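Local coordinates for protein dTDP-4-dehydrorhamnose reductase (Bacillus anthracis, PDB 3SC6) that probably catalyses the NADPH-dependent reduction of dTDP-4-dehydrorhamnose to dTDP-L-rhamnose, the last step of the rhamnose pathway, at residues 188-201 / 267-280. Numbering follows the deposited sequence.
Sequences PTYVADLNVMINKL and FLQMPSWEEGLERF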
loop_
_atom_site.group_PDB
_atom_site.type_symbol
_atom_site.label_atom_id
_atom_site.label_comp_id
_atom_site.label_asym_id
_atom_site.label_seq_id
_atom_site.Cartn_x
_atom_site.Cartn_y
_atom_site.Cartn_z
ATOM N N PRO A 188 8.918 6.276 3.110
ATOM C CA PRO A 188 7.622 6.424 3.764
ATOM C C PRO A 188 6.592 7.033 2.831
ATOM O O PRO A 188 6.852 8.065 2.219
ATOM C CB PRO A 188 7.917 7.386 4.918
ATOM C CG PRO A 188 9.370 7.248 5.175
ATOM C CD PRO A 188 10.008 6.893 3.881
ATOM N N THR A 189 5.429 6.400 2.729
ATOM C CA THR A 189 4.369 6.889 1.863
ATOM C C THR A 189 3.088 7.181 2.631
ATOM O O THR A 189 2.491 6.282 3.219
ATOM C CB THR A 189 4.052 5.874 0.760
ATOM O OG1 THR A 189 5.222 5.662 -0.040
ATOM C CG2 THR A 189 2.928 6.378 -0.116
ATOM N N TYR A 190 2.673 8.444 2.618
ATOM C CA TYR A 190 1.455 8.856 3.308
ATOM C C TYR A 190 0.205 8.661 2.452
ATOM O O TYR A 190 0.072 9.236 1.376
ATOM C CB TYR A 190 1.587 10.288 3.845
ATOM C CG TYR A 190 0.311 10.864 4.413
ATOM C CD1 TYR A 190 -0.502 10.117 5.249
ATOM C CD2 TYR A 190 -0.010 12.201 4.221
ATOM C CE1 TYR A 190 -1.657 10.651 5.787
ATOM C CE2 TYR A 190 -1.150 12.749 4.774
ATOM C CZ TYR A 190 -1.969 11.968 5.554
ATOM O OH TYR A 190 -3.105 12.503 6.104
ATOM N N VAL A 191 -0.695 7.823 2.962
ATOM C CA VAL A 191 -1.959 7.490 2.302
ATOM C C VAL A 191 -2.605 8.641 1.537
ATOM O O VAL A 191 -3.049 8.459 0.413
ATOM C CB VAL A 191 -2.981 6.931 3.318
ATOM C CG1 VAL A 191 -4.318 6.687 2.654
ATOM C CG2 VAL A 191 -2.456 5.646 3.957
ATOM N N ALA A 192 -2.664 9.824 2.136
ATOM C CA ALA A 192 -3.272 10.970 1.460
ATOM C C ALA A 192 -2.630 11.227 0.102
ATOM O O ALA A 192 -3.339 11.501 -0.865
ATOM C CB ALA A 192 -3.206 12.207 2.319
ATOM N N ASP A 193 -1.299 11.153 0.028
ATOM C CA ASP A 193 -0.591 11.374 -1.242
ATOM C C ASP A 193 -0.867 10.227 -2.221
ATOM O O ASP A 193 -0.962 10.442 -3.434
ATOM C CB ASP A 193 0.924 11.542 -1.037
ATOM C CG ASP A 193 1.284 12.789 -0.233
ATOM O OD1 ASP A 193 0.380 13.586 0.090
ATOM O OD2 ASP A 193 2.487 12.983 0.052
ATOM N N LEU A 194 -0.986 9.012 -1.694
ATOM C CA LEU A 194 -1.260 7.851 -2.525
ATOM C C LEU A 194 -2.662 7.977 -3.117
ATOM O O LEU A 194 -2.858 7.808 -4.324
ATOM C CB LEU A 194 -1.159 6.560 -1.706
ATOM C CG LEU A 194 -1.451 5.273 -2.483
ATOM C CD1 LEU A 194 -0.517 5.157 -3.675
ATOM C CD2 LEU A 194 -1.333 4.054 -1.584
ATOM N N ASN A 195 -3.636 8.279 -2.262
ATOM C CA ASN A 195 -5.021 8.427 -2.707
ATOM C C ASN A 195 -5.153 9.486 -3.785
ATOM O O ASN A 195 -5.958 9.336 -4.702
ATOM C CB ASN A 195 -5.949 8.726 -1.527
ATOM C CG ASN A 195 -6.017 7.577 -0.529
ATOM O OD1 ASN A 195 -5.608 6.449 -0.830
ATOM N ND2 ASN A 195 -6.573 7.846 0.650
ATOM N N VAL A 196 -4.363 10.553 -3.680
ATOM C CA VAL A 196 -4.415 11.613 -4.673
ATOM C C VAL A 196 -4.023 11.045 -6.023
ATOM O O VAL A 196 -4.630 11.373 -7.039
ATOM C CB VAL A 196 -3.478 12.794 -4.330
ATOM C CG1 VAL A 196 -3.438 13.795 -5.469
ATOM C CG2 VAL A 196 -3.907 13.462 -3.038
ATOM N N MET A 197 -3.026 10.164 -6.027
ATOM C CA MET A 197 -2.557 9.558 -7.269
ATOM C C MET A 197 -3.555 8.513 -7.774
ATOM O O MET A 197 -3.818 8.435 -8.971
ATOM C CB MET A 197 -1.174 8.937 -7.077
ATOM C CG MET A 197 -0.539 8.453 -8.364
ATOM S SD MET A 197 -0.334 9.820 -9.543
ATOM C CE MET A 197 0.708 10.932 -8.599
ATOM N N ILE A 198 -4.101 7.708 -6.870
ATOM C CA ILE A 198 -5.079 6.686 -7.255
ATOM C C ILE A 198 -6.243 7.374 -7.946
ATOM O O ILE A 198 -6.706 6.952 -9.005
ATOM C CB ILE A 198 -5.624 5.914 -6.027
ATOM C CG1 ILE A 198 -4.501 5.135 -5.341
ATOM C CG2 ILE A 198 -6.705 4.943 -6.450
ATOM C CD1 ILE A 198 -4.941 4.364 -4.119
ATOM N N ASN A 199 -6.696 8.455 -7.330
ATOM C CA ASN A 199 -7.799 9.250 -7.836
ATOM C C ASN A 199 -7.509 9.713 -9.276
ATOM O O ASN A 199 -8.385 9.671 -10.139
ATOM C CB ASN A 199 -7.996 10.468 -6.915
ATOM C CG ASN A 199 -9.203 11.296 -7.277
ATOM O OD1 ASN A 199 -10.125 10.820 -7.931
ATOM N ND2 ASN A 199 -9.235 12.526 -6.793
ATOM N N LYS A 200 -6.274 10.137 -9.531
ATOM C CA LYS A 200 -5.879 10.607 -10.864
ATOM C C LYS A 200 -5.888 9.474 -11.891
ATOM O O LYS A 200 -6.315 9.668 -13.029
ATOM C CB LYS A 200 -4.519 11.319 -10.795
ATOM C CG LYS A 200 -4.549 12.567 -9.883
ATOM C CD LYS A 200 -3.185 13.253 -9.694
ATOM C CE LYS A 200 -2.589 13.778 -10.987
ATOM N NZ LYS A 200 -3.454 14.806 -11.645
ATOM N N LEU A 201 -5.442 8.288 -11.482
ATOM C CA LEU A 201 -5.414 7.126 -12.382
ATOM C C LEU A 201 -6.799 6.600 -12.763
ATOM O O LEU A 201 -7.013 6.205 -13.908
ATOM C CB LEU A 201 -4.606 5.976 -11.771
ATOM C CG LEU A 201 -3.104 6.171 -11.547
ATOM C CD1 LEU A 201 -2.519 4.995 -10.775
ATOM C CD2 LEU A 201 -2.380 6.373 -12.881
ATOM N N PHE A 267 2.051 12.300 -15.505
ATOM C CA PHE A 267 1.707 12.641 -14.126
ATOM C C PHE A 267 2.886 13.326 -13.451
ATOM O O PHE A 267 4.040 13.068 -13.798
ATOM C CB PHE A 267 1.347 11.399 -13.309
ATOM C CG PHE A 267 0.185 10.617 -13.848
ATOM C CD1 PHE A 267 0.392 9.507 -14.646
ATOM C CD2 PHE A 267 -1.113 10.993 -13.557
ATOM C CE1 PHE A 267 -0.673 8.778 -15.132
ATOM C CE2 PHE A 267 -2.182 10.274 -14.045
ATOM C CZ PHE A 267 -1.962 9.164 -14.836
ATOM N N LEU A 268 2.598 14.203 -12.491
ATOM C CA LEU A 268 3.653 14.904 -11.770
ATOM C C LEU A 268 4.225 13.984 -10.697
ATOM O O LEU A 268 3.587 13.007 -10.295
ATOM C CB LEU A 268 3.146 16.204 -11.137
ATOM C CG LEU A 268 2.631 17.290 -12.084
ATOM C CD1 LEU A 268 2.121 18.478 -11.279
ATOM C CD2 LEU A 268 3.723 17.730 -13.056
ATOM N N GLN A 269 5.429 14.301 -10.235
ATOM C CA GLN A 269 6.087 13.501 -9.213
ATOM C C GLN A 269 5.424 13.637 -7.852
ATOM O O GLN A 269 4.859 14.678 -7.519
ATOM C CB GLN A 269 7.566 13.888 -9.093
ATOM C CG GLN A 269 8.378 13.664 -10.363
ATOM C CD GLN A 269 9.842 14.050 -10.203
ATOM O OE1 GLN A 269 10.273 14.486 -9.132
ATOM N NE2 GLN A 269 10.614 13.890 -11.275
ATOM N N MET A 270 5.497 12.559 -7.079
ATOM C CA MET A 270 4.934 12.510 -5.742
ATOM C C MET A 270 5.757 13.418 -4.844
ATOM O O MET A 270 6.910 13.724 -5.158
ATOM C CB MET A 270 5.041 11.083 -5.194
ATOM C CG MET A 270 4.242 10.026 -5.935
ATOM S SD MET A 270 2.465 10.226 -5.748
ATOM C CE MET A 270 2.291 10.012 -3.978
ATOM N N PRO A 271 5.167 13.877 -3.731
ATOM C CA PRO A 271 5.938 14.725 -2.837
ATOM C C PRO A 271 6.986 13.868 -2.138
ATOM O O PRO A 271 6.907 12.639 -2.195
ATOM C CB PRO A 271 4.899 15.221 -1.823
ATOM C CG PRO A 271 3.571 14.969 -2.447
ATOM C CD PRO A 271 3.749 13.791 -3.338
ATOM N N SER A 272 7.959 14.497 -1.489
ATOM C CA SER A 272 8.995 13.749 -0.786
ATOM C C SER A 272 8.381 13.159 0.478
ATOM O O SER A 272 7.381 13.669 0.977
ATOM C CB SER A 272 10.163 14.658 -0.428
ATOM O OG SER A 272 9.730 15.710 0.410
ATOM N N TRP A 273 8.970 12.079 0.986
ATOM C CA TRP A 273 8.460 11.438 2.198
ATOM C C TRP A 273 8.492 12.454 3.323
ATOM O O TRP A 273 7.626 12.473 4.198
ATOM C CB TRP A 273 9.303 10.216 2.578
ATOM C CG TRP A 273 10.742 10.528 2.891
ATOM C CD1 TRP A 273 11.796 10.510 2.024
ATOM C CD2 TRP A 273 11.278 10.907 4.162
ATOM N NE1 TRP A 273 12.955 10.853 2.676
ATOM C CE2 TRP A 273 12.664 11.100 3.991
ATOM C CE3 TRP A 273 10.721 11.104 5.429
ATOM C CZ2 TRP A 273 13.499 11.478 5.040
ATOM C CZ3 TRP A 273 11.551 11.479 6.468
ATOM C CH2 TRP A 273 12.925 11.661 6.267
ATOM N N GLU A 274 9.511 13.303 3.269
ATOM C CA GLU A 274 9.730 14.355 4.242
ATOM C C GLU A 274 8.545 15.302 4.200
ATOM O O GLU A 274 8.013 15.711 5.229
ATOM C CB GLU A 274 11.007 15.107 3.866
ATOM C CG GLU A 274 12.232 14.206 3.810
ATOM C CD GLU A 274 13.483 14.910 3.345
ATOM O OE1 GLU A 274 13.407 16.108 2.993
ATOM O OE2 GLU A 274 14.546 14.253 3.308
ATOM N N GLU A 275 8.139 15.629 2.981
ATOM C CA GLU A 275 7.024 16.525 2.732
ATOM C C GLU A 275 5.681 15.817 2.947
ATOM O O GLU A 275 4.691 16.446 3.319
ATOM C CB GLU A 275 7.151 17.073 1.313
ATOM C CG GLU A 275 6.098 18.051 0.900
ATOM C CD GLU A 275 6.352 18.584 -0.492
ATOM O OE1 GLU A 275 5.535 19.396 -0.975
ATOM O OE2 GLU A 275 7.376 18.195 -1.100
ATOM N N GLY A 276 5.655 14.508 2.712
ATOM C CA GLY A 276 4.437 13.722 2.892
ATOM C C GLY A 276 4.104 13.619 4.369
ATOM O O GLY A 276 2.934 13.581 4.756
ATOM N N LEU A 277 5.151 13.578 5.190
ATOM C CA LEU A 277 5.015 13.487 6.638
ATOM C C LEU A 277 4.503 14.803 7.224
ATOM O O LEU A 277 3.816 14.805 8.241
ATOM C CB LEU A 277 6.365 13.124 7.265
ATOM C CG LEU A 277 6.434 12.973 8.788
ATOM C CD1 LEU A 277 5.448 11.927 9.293
ATOM C CD2 LEU A 277 7.848 12.616 9.207
ATOM N N GLU A 278 4.837 15.922 6.587
ATOM C CA GLU A 278 4.389 17.217 7.078
ATOM C C GLU A 278 2.878 17.294 7.087
ATOM O O GLU A 278 2.268 17.598 8.113
ATOM C CB GLU A 278 4.894 18.370 6.206
ATOM C CG GLU A 278 6.394 18.528 6.106
ATOM C CD GLU A 278 6.784 19.726 5.250
ATOM O OE1 GLU A 278 5.879 20.477 4.822
ATOM O OE2 GLU A 278 7.995 19.925 5.014
ATOM N N ARG A 279 2.274 16.999 5.938
ATOM C CA ARG A 279 0.822 17.059 5.809
ATOM C C ARG A 279 0.110 16.056 6.729
ATOM O O ARG A 279 -1.094 16.161 6.951
ATOM C CB ARG A 279 0.396 16.992 4.324
ATOM C CG ARG A 279 -1.095 17.231 4.082
ATOM C CD ARG A 279 -1.420 17.489 2.594
ATOM N NE ARG A 279 -1.192 16.385 1.662
ATOM C CZ ARG A 279 -2.134 15.531 1.254
ATOM N NH1 ARG A 279 -1.829 14.570 0.390
ATOM N NH2 ARG A 279 -3.387 15.642 1.686
ATOM N N PHE A 280 0.864 15.106 7.281
ATOM C CA PHE A 280 0.296 14.123 8.196
ATOM C C PHE A 280 -0.064 14.811 9.506
ATOM O O PHE A 280 -1.176 14.656 10.008
ATOM C CB PHE A 280 1.267 12.983 8.478
ATOM C CG PHE A 280 0.779 12.042 9.532
ATOM C CD1 PHE A 280 -0.032 10.973 9.210
ATOM C CD2 PHE A 280 1.124 12.241 10.860
ATOM C CE1 PHE A 280 -0.490 10.113 10.191
ATOM C CE2 PHE A 280 0.673 11.387 11.847
ATOM C CZ PHE A 280 -0.136 10.319 11.513
#
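Y190 and F280 meet where the start of helix 191-201 packs against helix 273-280, the tight part of the contact. Y190 CG stands anti to its backbone N (chi1 172°), and this turns the phenol toward the second helix. There F280 presents its ring edge to the face of Y190 in a T-shaped stack, centroids 5.7 Å apart and planes at 80°. The phenol oxygen is held by E283 and K159. G276 O touches Y190 CD2. G276 has no side chain, and this leaves room for D193, whose OD2 lies 3.5 Å from G276 CA. The ring of P271 packs against the same carboxylate. M270 bends at chi2 and chi3 and brings CE against D193 CB, 3.6 Å away. Its SD meets M197 CE.

The solvent side is looser. Here partly exposed R279 passes exposed V196, and its NH1 forms a salt bridge with D193 OD1 at the guanidinium edge, the two planes 21° apart. R279 NH2 also pairs with E283, so the two acids probably share its charge. F267 is partly exposed, with M197 SD 4.8 Å from its ring centroid in an oblique Met-aromatic contact. Buried L201 touches F267 CZ through CD2 at 3.4 Å, while exposed K200 lays CE by the ring edge. L194, on the same helix, has its side chain about 6 Å from the bound NADP. The whole joins a strand-to-helix unit of the Rossmann-fold reductase to its C-terminal helix.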